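Local coordinates for SYE1 (Shewanella oneidensis, PDB 4AWT), which binds FMN and probably transfers hydride from NAD(P)H, through the flavin, to carbon-carbon double bonds, at residues A[25-30]-A[324-329]; A[130-135]-A[348-353]. The protein carries 1 engineered substitution. One frame throughout, in Å; residues are numbered along the deposited sequence.

Interaction 1: residues A[25-30]-A[324-329]. Engineered in segment 25-30: L25 (natural residue Met). With FMN (flavin mononucleotide), chain B; BOG (octyl beta-D-glucopyranoside), chain D.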
loop_
_atom_site.group_PDB
_atom_site.type_symbol
_atom_site.label_atom_id
_atom_site.label_comp_id
_atom_site.label_asym_id
_atom_site.label_seq_id
_atom_site.Cartn_x
_atom_site.Cartn_y
_atom_site.Cartn_z
ATOM N N LEU A 25 -0.144 -3.753 5.445
ATOM C CA LEU A 25 0.097 -3.467 6.850
ATOM C C LEU A 25 1.554 -3.752 7.165
ATOM O O LEU A 25 1.939 -4.899 7.439
ATOM C CB LEU A 25 -0.820 -4.299 7.765
ATOM C CG LEU A 25 -2.315 -4.072 7.558
ATOM C CD1 LEU A 25 -3.092 -5.293 8.039
ATOM C CD2 LEU A 25 -2.779 -2.791 8.267
ATOM N N THR A 26 2.380 -2.734 7.162
ATOM C CA THR A 26 3.784 -2.832 7.593
ATOM C C THR A 26 3.848 -3.400 8.988
ATOM O O THR A 26 3.265 -2.843 9.921
ATOM C CB THR A 26 4.407 -1.426 7.580
ATOM O OG1 THR A 26 4.587 -0.970 6.234
ATOM C CG2 THR A 26 5.753 -1.358 8.253
ATOM N N ARG A 27 4.621 -4.476 9.133
ATOM C CA ARG A 27 4.841 -5.119 10.429
ATOM C C ARG A 27 6.310 -5.085 10.845
ATOM O O ARG A 27 6.628 -5.443 12.001
ATOM C CB ARG A 27 4.292 -6.535 10.488
ATOM C CG ARG A 27 2.848 -6.664 10.036
ATOM C CD ARG A 27 1.870 -5.718 10.762
ATOM N NE ARG A 27 1.918 -5.934 12.218
ATOM C CZ ARG A 27 1.325 -6.935 12.849
ATOM N NH1 ARG A 27 0.502 -7.738 12.224
ATOM N NH2 ARG A 27 1.535 -7.088 14.162
ATOM N N SER A 28 7.210 -4.721 9.953
ATOM C CA SER A 28 8.617 -4.581 10.289
ATOM C C SER A 28 9.169 -5.845 10.973
ATOM O O SER A 28 9.837 -5.756 12.005
ATOM C CB SER A 28 8.880 -3.309 11.063
ATOM O OG SER A 28 8.655 -2.194 10.229
ATOM N N ARG A 29 8.910 -6.985 10.352
ATOM C CA ARG A 29 9.329 -8.296 10.830
ATOM C C ARG A 29 10.393 -8.908 9.945
ATOM O O ARG A 29 10.750 -10.078 10.150
ATOM C CB ARG A 29 8.134 -9.262 10.960
ATOM C CG ARG A 29 6.992 -8.842 11.884
ATOM C CD ARG A 29 7.502 -8.623 13.266
ATOM N NE ARG A 29 6.525 -8.914 14.381
ATOM C CZ ARG A 29 5.615 -8.079 14.850
ATOM N NH1 ARG A 29 5.329 -6.953 14.230
ATOM N NH2 ARG A 29 4.950 -8.415 15.943
ATOM N N ALA A 30 10.899 -8.227 8.913
ATOM C CA ALA A 30 11.779 -8.873 7.964
ATOM C C ALA A 30 13.103 -9.256 8.636
ATOM O O ALA A 30 13.628 -8.583 9.494
ATOM C CB ALA A 30 12.049 -7.946 6.788
ATOM N N PRO A 324 -8.410 -4.228 12.050
ATOM C CA PRO A 324 -9.099 -5.448 12.485
ATOM C C PRO A 324 -8.436 -6.732 11.997
ATOM O O PRO A 324 -8.516 -7.748 12.670
ATOM C CB PRO A 324 -10.505 -5.296 11.894
ATOM C CG PRO A 324 -10.702 -3.775 11.853
ATOM C CD PRO A 324 -9.339 -3.263 11.404
ATOM N N PHE A 325 -7.789 -6.713 10.820
ATOM C CA PHE A 325 -7.107 -7.924 10.361
ATOM C C PHE A 325 -5.858 -8.245 11.157
ATOM O O PHE A 325 -5.432 -9.379 11.201
ATOM C CB PHE A 325 -6.781 -7.835 8.858
ATOM C CG PHE A 325 -7.530 -8.824 8.006
ATOM C CD1 PHE A 325 -7.539 -10.165 8.329
ATOM C CD2 PHE A 325 -8.236 -8.396 6.896
ATOM C CE1 PHE A 325 -8.196 -11.085 7.547
ATOM C CE2 PHE A 325 -8.898 -9.320 6.092
ATOM C CZ PHE A 325 -8.872 -10.664 6.429
ATOM N N ILE A 326 -5.249 -7.256 11.806
ATOM C CA ILE A 326 -4.088 -7.584 12.612
ATOM C C ILE A 326 -4.479 -8.537 13.727
ATOM O O ILE A 326 -3.795 -9.522 13.960
ATOM C CB ILE A 326 -3.485 -6.285 13.137
ATOM C CG1 ILE A 326 -2.921 -5.511 11.941
ATOM C CG2 ILE A 326 -2.470 -6.500 14.251
ATOM C CD1 ILE A 326 -2.416 -4.139 12.382
ATOM N N ALA A 327 -5.582 -8.239 14.404
ATOM C CA ALA A 327 -5.969 -8.960 15.595
ATOM C C ALA A 327 -6.954 -10.105 15.357
ATOM O O ALA A 327 -7.225 -10.856 16.279
ATOM C CB ALA A 327 -6.560 -7.995 16.616
ATOM N N ASN A 328 -7.477 -10.230 14.155
ATOM C CA ASN A 328 -8.523 -11.195 13.851
ATOM C C ASN A 328 -8.127 -11.924 12.578
ATOM O O ASN A 328 -8.445 -11.503 11.480
ATOM C CB ASN A 328 -9.883 -10.520 13.662
ATOM C CG ASN A 328 -10.309 -9.816 14.942
ATOM O OD1 ASN A 328 -10.878 -10.444 15.830
ATOM N ND2 ASN A 328 -9.981 -8.534 15.024
ATOM N N PRO A 329 -7.372 -13.041 12.704
ATOM C CA PRO A 329 -6.939 -13.732 11.493
ATOM C C PRO A 329 -8.105 -14.223 10.656
ATOM O O PRO A 329 -8.035 -14.291 9.434
ATOM C CB PRO A 329 -6.057 -14.868 12.016
ATOM C CG PRO A 329 -6.537 -15.099 13.438
ATOM C CD PRO A 329 -6.875 -13.707 13.932
HETATM N N1 FMN B . -0.827 1.320 4.135
HETATM C C2 FMN B . -0.103 1.071 3.051
HETATM O O2 FMN B . -0.480 1.425 1.902
HETATM N N3 FMN B . 1.107 0.400 3.159
HETATM C C4 FMN B . 1.620 -0.039 4.369
HETATM O O4 FMN B . 2.672 -0.731 4.364
HETATM C C4A FMN B . 0.903 0.329 5.505
HETATM N N5 FMN B . 1.387 0.015 6.775
HETATM C C5A FMN B . 0.453 0.014 7.846
HETATM C C6 FMN B . 0.801 -0.536 9.054
HETATM C C7 FMN B . -0.105 -0.585 10.140
HETATM C C7M FMN B . 0.310 -1.318 11.394
HETATM C C8 FMN B . -1.334 -0.019 9.979
HETATM C C8M FMN B . -2.376 -0.056 11.078
HETATM C C9 FMN B . -1.698 0.561 8.747
HETATM C C9A FMN B . -0.816 0.576 7.665
HETATM N N10 FMN B . -1.197 1.100 6.412
HETATM C C10 FMN B . -0.364 0.917 5.324
HETATM C "C1'" FMN B . -2.553 1.626 6.235
HETATM C "C2'" FMN B . -3.626 0.528 6.120
HETATM O "O2'" FMN B . -3.497 -0.173 4.895
HETATM C "C3'" FMN B . -5.036 1.086 6.146
HETATM O "O3'" FMN B . -5.316 1.879 5.002
HETATM C "C4'" FMN B . -5.391 1.892 7.409
HETATM O "O4'" FMN B . -4.946 1.243 8.590
HETATM C "C5'" FMN B . -6.863 2.252 7.472
HETATM O "O5'" FMN B . -7.689 1.078 7.546
HETATM P P FMN B . -8.258 0.592 8.977
HETATM O O1P FMN B . -7.066 0.129 9.777
HETATM O O2P FMN B . -8.947 1.777 9.616
HETATM O O3P FMN B . -9.193 -0.532 8.605
HETATM C C1 BOG D . 3.392 4.071 9.879
HETATM O O1 BOG D . 3.165 4.011 11.260
HETATM C C2 BOG D . 3.689 2.727 9.291
HETATM O O2 BOG D . 4.900 2.198 9.785
HETATM C C3 BOG D . 3.826 2.771 7.761
HETATM O O3 BOG D . 3.870 1.473 7.236
HETATM C C4 BOG D . 2.557 3.424 7.197
HETATM O O4 BOG D . 2.696 3.546 5.822
HETATM C C5 BOG D . 2.264 4.771 7.849
HETATM O O5 BOG D . 2.153 4.525 9.237
HETATM C C6 BOG D . 0.993 5.390 7.326
HETATM O O6 BOG D . 0.903 6.660 7.947
HETATM C "C1'" BOG D . 3.438 5.205 11.955
HETATM C "C2'" BOG D . 3.366 5.100 13.476
HETATM C "C3'" BOG D . 2.149 4.391 13.986
HETATM C "C4'" BOG D . 1.718 4.519 15.443
HETATM C "C5'" BOG D . 1.716 3.113 16.051
HETATM C "C6'" BOG D . 2.841 2.970 17.078
HETATM C "C7'" BOG D . 2.845 1.544 17.658
HETATM C "C8'" BOG D . 3.555 1.641 19.003
HETATM O O HOH W 1 -0.971 -9.756 13.553
#

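Interaction 2: residues A[130-135]-A[348-353]. With BOG (octyl beta-D-glucopyranoside), chain D; FMN (flavin mononucleotide), chain B.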
loop_
_atom_site.group_PDB
_atom_site.type_symbol
_atom_site.label_atom_id
_atom_site.label_comp_id
_atom_site.label_asym_id
_atom_site.label_seq_id
_atom_site.Cartn_x
_atom_site.Cartn_y
_atom_site.Cartn_z
ATOM N N LYS A 130 7.225 11.495 11.603
ATOM C CA LYS A 130 8.298 10.649 12.129
ATOM C C LYS A 130 8.245 9.284 11.394
ATOM O O LYS A 130 7.185 8.807 10.995
ATOM C CB LYS A 130 8.182 10.445 13.618
ATOM C CG LYS A 130 8.332 11.760 14.391
ATOM C CD LYS A 130 8.378 11.593 15.903
ATOM C CE LYS A 130 8.467 12.975 16.579
ATOM N NZ LYS A 130 8.373 12.835 18.068
ATOM N N VAL A 131 9.401 8.697 11.305
ATOM C CA VAL A 131 9.585 7.298 10.942
ATOM C C VAL A 131 10.273 6.598 12.113
ATOM O O VAL A 131 10.391 7.164 13.190
ATOM C CB VAL A 131 10.317 7.107 9.610
ATOM C CG1 VAL A 131 9.510 7.759 8.485
ATOM C CG2 VAL A 131 11.712 7.640 9.662
ATOM N N PHE A 132 10.691 5.345 11.911
ATOM C CA PHE A 132 11.448 4.694 12.957
ATOM C C PHE A 132 12.640 3.977 12.303
ATOM O O PHE A 132 12.593 3.547 11.150
ATOM C CB PHE A 132 10.624 3.778 13.857
ATOM C CG PHE A 132 9.870 2.652 13.151
ATOM C CD1 PHE A 132 10.499 1.491 12.771
ATOM C CD2 PHE A 132 8.515 2.791 12.891
ATOM C CE1 PHE A 132 9.795 0.459 12.147
ATOM C CE2 PHE A 132 7.829 1.777 12.298
ATOM C CZ PHE A 132 8.438 0.605 11.922
ATOM N N VAL A 133 13.678 3.842 13.111
ATOM C CA VAL A 133 14.951 3.269 12.717
ATOM C C VAL A 133 15.333 2.217 13.708
ATOM O O VAL A 133 14.802 2.114 14.808
ATOM C CB VAL A 133 16.050 4.366 12.629
ATOM C CG1 VAL A 133 15.695 5.454 11.634
ATOM C CG2 VAL A 133 16.351 4.906 14.015
ATOM N N ASP A 134 16.285 1.387 13.313
ATOM C CA ASP A 134 16.951 0.425 14.224
ATOM C C ASP A 134 18.018 1.144 14.999
ATOM O O ASP A 134 18.948 1.696 14.373
ATOM C CB ASP A 134 17.552 -0.663 13.322
ATOM C CG ASP A 134 18.226 -1.845 14.006
ATOM O OD1 ASP A 134 18.448 -1.728 15.211
ATOM O OD2 ASP A 134 18.416 -2.902 13.314
ATOM N N ASN A 135 17.834 1.190 16.303
ATOM C CA ASN A 135 18.816 1.890 17.117
ATOM C C ASN A 135 19.691 0.844 17.818
ATOM O O ASN A 135 20.391 1.226 18.765
ATOM C CB ASN A 135 18.172 2.806 18.134
ATOM C CG ASN A 135 17.201 2.019 18.999
ATOM O OD1 ASN A 135 17.252 0.799 19.174
ATOM N ND2 ASN A 135 16.290 2.802 19.578
ATOM N N THR A 348 3.034 -4.072 19.601
ATOM C CA THR A 348 3.593 -5.164 18.816
ATOM C C THR A 348 3.254 -5.037 17.352
ATOM O O THR A 348 3.420 -5.985 16.551
ATOM C CB THR A 348 3.192 -6.526 19.389
ATOM O OG1 THR A 348 1.772 -6.559 19.441
ATOM C CG2 THR A 348 3.773 -6.731 20.776
ATOM N N LEU A 349 2.836 -3.854 16.904
ATOM C CA LEU A 349 2.613 -3.620 15.476
ATOM C C LEU A 349 3.910 -3.789 14.680
ATOM O O LEU A 349 3.875 -4.350 13.593
ATOM C CB LEU A 349 1.997 -2.279 15.219
ATOM C CG LEU A 349 0.525 -2.184 15.635
ATOM C CD1 LEU A 349 0.036 -0.781 15.482
ATOM C CD2 LEU A 349 -0.349 -3.112 14.816
ATOM N N PHE A 350 5.012 -3.233 15.183
ATOM C CA PHE A 350 6.229 -3.072 14.440
ATOM C C PHE A 350 7.397 -3.719 15.162
ATOM O O PHE A 350 7.644 -3.419 16.338
ATOM C CB PHE A 350 6.574 -1.579 14.225
ATOM C CG PHE A 350 5.451 -0.803 13.627
ATOM C CD1 PHE A 350 4.975 -1.084 12.363
ATOM C CD2 PHE A 350 4.861 0.199 14.337
ATOM C CE1 PHE A 350 3.956 -0.361 11.808
ATOM C CE2 PHE A 350 3.833 0.920 13.806
ATOM C CZ PHE A 350 3.388 0.639 12.550
ATOM N N GLY A 351 8.174 -4.514 14.450
ATOM C CA GLY A 351 9.371 -5.121 15.046
ATOM C C GLY A 351 9.011 -6.326 15.902
ATOM O O GLY A 351 7.873 -6.720 16.046
ATOM N N GLY A 352 10.029 -6.898 16.488
ATOM C CA GLY A 352 9.827 -8.103 17.284
ATOM C C GLY A 352 9.654 -9.333 16.445
ATOM O O GLY A 352 10.148 -9.470 15.294
ATOM N N GLY A 353 8.944 -10.283 16.964
ATOM C CA GLY A 353 8.801 -11.609 16.397
ATOM C C GLY A 353 7.353 -12.021 16.304
ATOM O O GLY A 353 6.469 -11.249 15.942
HETATM C C1 BOG D . 3.392 4.071 9.879
HETATM O O1 BOG D . 3.165 4.011 11.260
HETATM C C2 BOG D . 3.689 2.727 9.291
HETATM O O2 BOG D . 4.900 2.198 9.785
HETATM C C3 BOG D . 3.826 2.771 7.761
HETATM O O3 BOG D . 3.870 1.473 7.236
HETATM C C4 BOG D . 2.557 3.424 7.197
HETATM O O4 BOG D . 2.696 3.546 5.822
HETATM C C5 BOG D . 2.264 4.771 7.849
HETATM O O5 BOG D . 2.153 4.525 9.237
HETATM C C6 BOG D . 0.993 5.390 7.326
HETATM O O6 BOG D . 0.903 6.660 7.947
HETATM C "C1'" BOG D . 3.438 5.205 11.955
HETATM C "C2'" BOG D . 3.366 5.100 13.476
HETATM C "C3'" BOG D . 2.149 4.391 13.986
HETATM C "C4'" BOG D . 1.718 4.519 15.443
HETATM C "C5'" BOG D . 1.716 3.113 16.051
HETATM C "C6'" BOG D . 2.841 2.970 17.078
HETATM C "C7'" BOG D . 2.845 1.544 17.658
HETATM C "C8'" BOG D . 3.555 1.641 19.003
HETATM N N1 FMN B . -0.827 1.320 4.135
HETATM C C2 FMN B . -0.103 1.071 3.051
HETATM O O2 FMN B . -0.480 1.425 1.902
HETATM N N3 FMN B . 1.107 0.400 3.159
HETATM C C4 FMN B . 1.620 -0.039 4.369
HETATM O O4 FMN B . 2.672 -0.731 4.364
HETATM C C4A FMN B . 0.903 0.329 5.505
HETATM N N5 FMN B . 1.387 0.015 6.775
HETATM C C5A FMN B . 0.453 0.014 7.846
HETATM C C6 FMN B . 0.801 -0.536 9.054
HETATM C C7 FMN B . -0.105 -0.585 10.140
HETATM C C7M FMN B . 0.310 -1.318 11.394
HETATM C C8 FMN B . -1.334 -0.019 9.979
HETATM C C8M FMN B . -2.376 -0.056 11.078
HETATM C C9 FMN B . -1.698 0.561 8.747
HETATM C C9A FMN B . -0.816 0.576 7.665
HETATM N N10 FMN B . -1.197 1.100 6.412
HETATM C C10 FMN B . -0.364 0.917 5.324
HETATM C "C1'" FMN B . -2.553 1.626 6.235
HETATM C "C2'" FMN B . -3.626 0.528 6.120
HETATM O "O2'" FMN B . -3.497 -0.173 4.895
HETATM C "C3'" FMN B . -5.036 1.086 6.146
HETATM O "O3'" FMN B . -5.316 1.879 5.002
HETATM C "C4'" FMN B . -5.391 1.892 7.409
HETATM O "O4'" FMN B . -4.946 1.243 8.590
HETATM C "C5'" FMN B . -6.863 2.252 7.472
HETATM O "O5'" FMN B . -7.689 1.078 7.546
HETATM P P FMN B . -8.258 0.592 8.977
HETATM O O1P FMN B . -7.066 0.129 9.777
HETATM O O2P FMN B . -8.947 1.777 9.616
HETATM O O3P FMN B . -9.193 -0.532 8.605
#

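Interaction 1: residues A[25-30]-A[324-329]
The guanidinium of R27 presents one face to the CG2 methyl of I326, which lies 3.8 Å from NH1 in one of the two conformers of I326. At its edge and in its plane sits a water that accepts from NH1 at 2.8 Å and lies within bonding distance of the I326 O atom, so the planar head is greasy on a face and polar round its rim. The bends at chi2 (-54°) and chi3 (-57°) fold the long side chain of R27 to bring that head against the helix at 323-327. G356 O takes NH2, which together with the water ties the group at more than one point round its edge. R29 holds the same loop from within: its NH1 gives an in-plane bond to a lone pair of R27 O at 3.0 Å.

Beside this, the engineered L25 places CD1 3.9 Å from I326 CG1, while its other branch, CD2, comes within 3.6 Å of FMN C9. Isoleucine, branched and apolar, suits this buried join between the loop after the first barrel strand and the helix after the eighth. T26 turns its OG1 to FMN O4, donating at 2.7 Å. That bond would be expected to draw electron density toward the carbonyl and so to stabilise negative charge on the reduced flavin, while, at the other end of the ring system, L25 and I326 give the dimethylbenzene part a mostly apolar surrounding.

Interaction 2: residues A[130-135]-A[348-353]
F132 and F350 meet beside the flavin, where a beta-hairpin carried in the loop after the third strand of the (beta/alpha)8 barrel reaches a C-terminal loop. CZ of F132 lies 3.7 Å from F350 CB, and CE2 sits over one face of the F350 ring, toward its rim. The ring planes make 43° and the centroids are 5.1 Å apart, an oblique pairing. L349 CB lies over the centre of the opposite face, so F350 is held between F132 CE2 and an aliphatic carbon, and L349 CD2 rests 3.9 Å from FMN C7M. The far end of the F350 ring faces the ligands, CE1 lying 3.4 Å from O2 of the octyl glucoside and 3.8 Å from FMN C7M; a flat, apolar phenylalanine suits a place beside the flavin methyl. Were F350 replaced by an alanine, a gap would probably open between F132 and L349, and the flavin methyl and glucoside would lose their aromatic neighbour.

Further out, F132 has CG between its backbone N and carbonyl carbon (chi1 57°), which directs the ring at F350, and it is flanked by Y68 and, edge-to-face, by F142 of the partner strand. A69 bonds to its backbone. After F350, G351 turns at a positive phi that suits a glycine, and its backbone bonds to R27. The carbonyl O of F132 accepts from N112 ND2.

The segments alternate along the chain, 25-30, 130-135, 324-329, then 348-353, so the two interactions cross in sequence; in space they touch. Their centres are 13 Å apart on one side of the chain's centre, and both border FMN and the octyl glucoside. Interaction 1 joins regions that follow the first and eighth barrel strands, neighbours where the barrel closes; interaction 2 brings in the hairpin 130-144 and the tail beyond helix 331-337. Arginines bridge them: R27 NE lies 2.9 Å from L349 O and R29 NE 2.8 Å from G353 O, probable hydrogen bonds. Parts distant in sequence thus meet at the dimethylbenzene end of the flavin, which L25, I326, L349 and F350 touch.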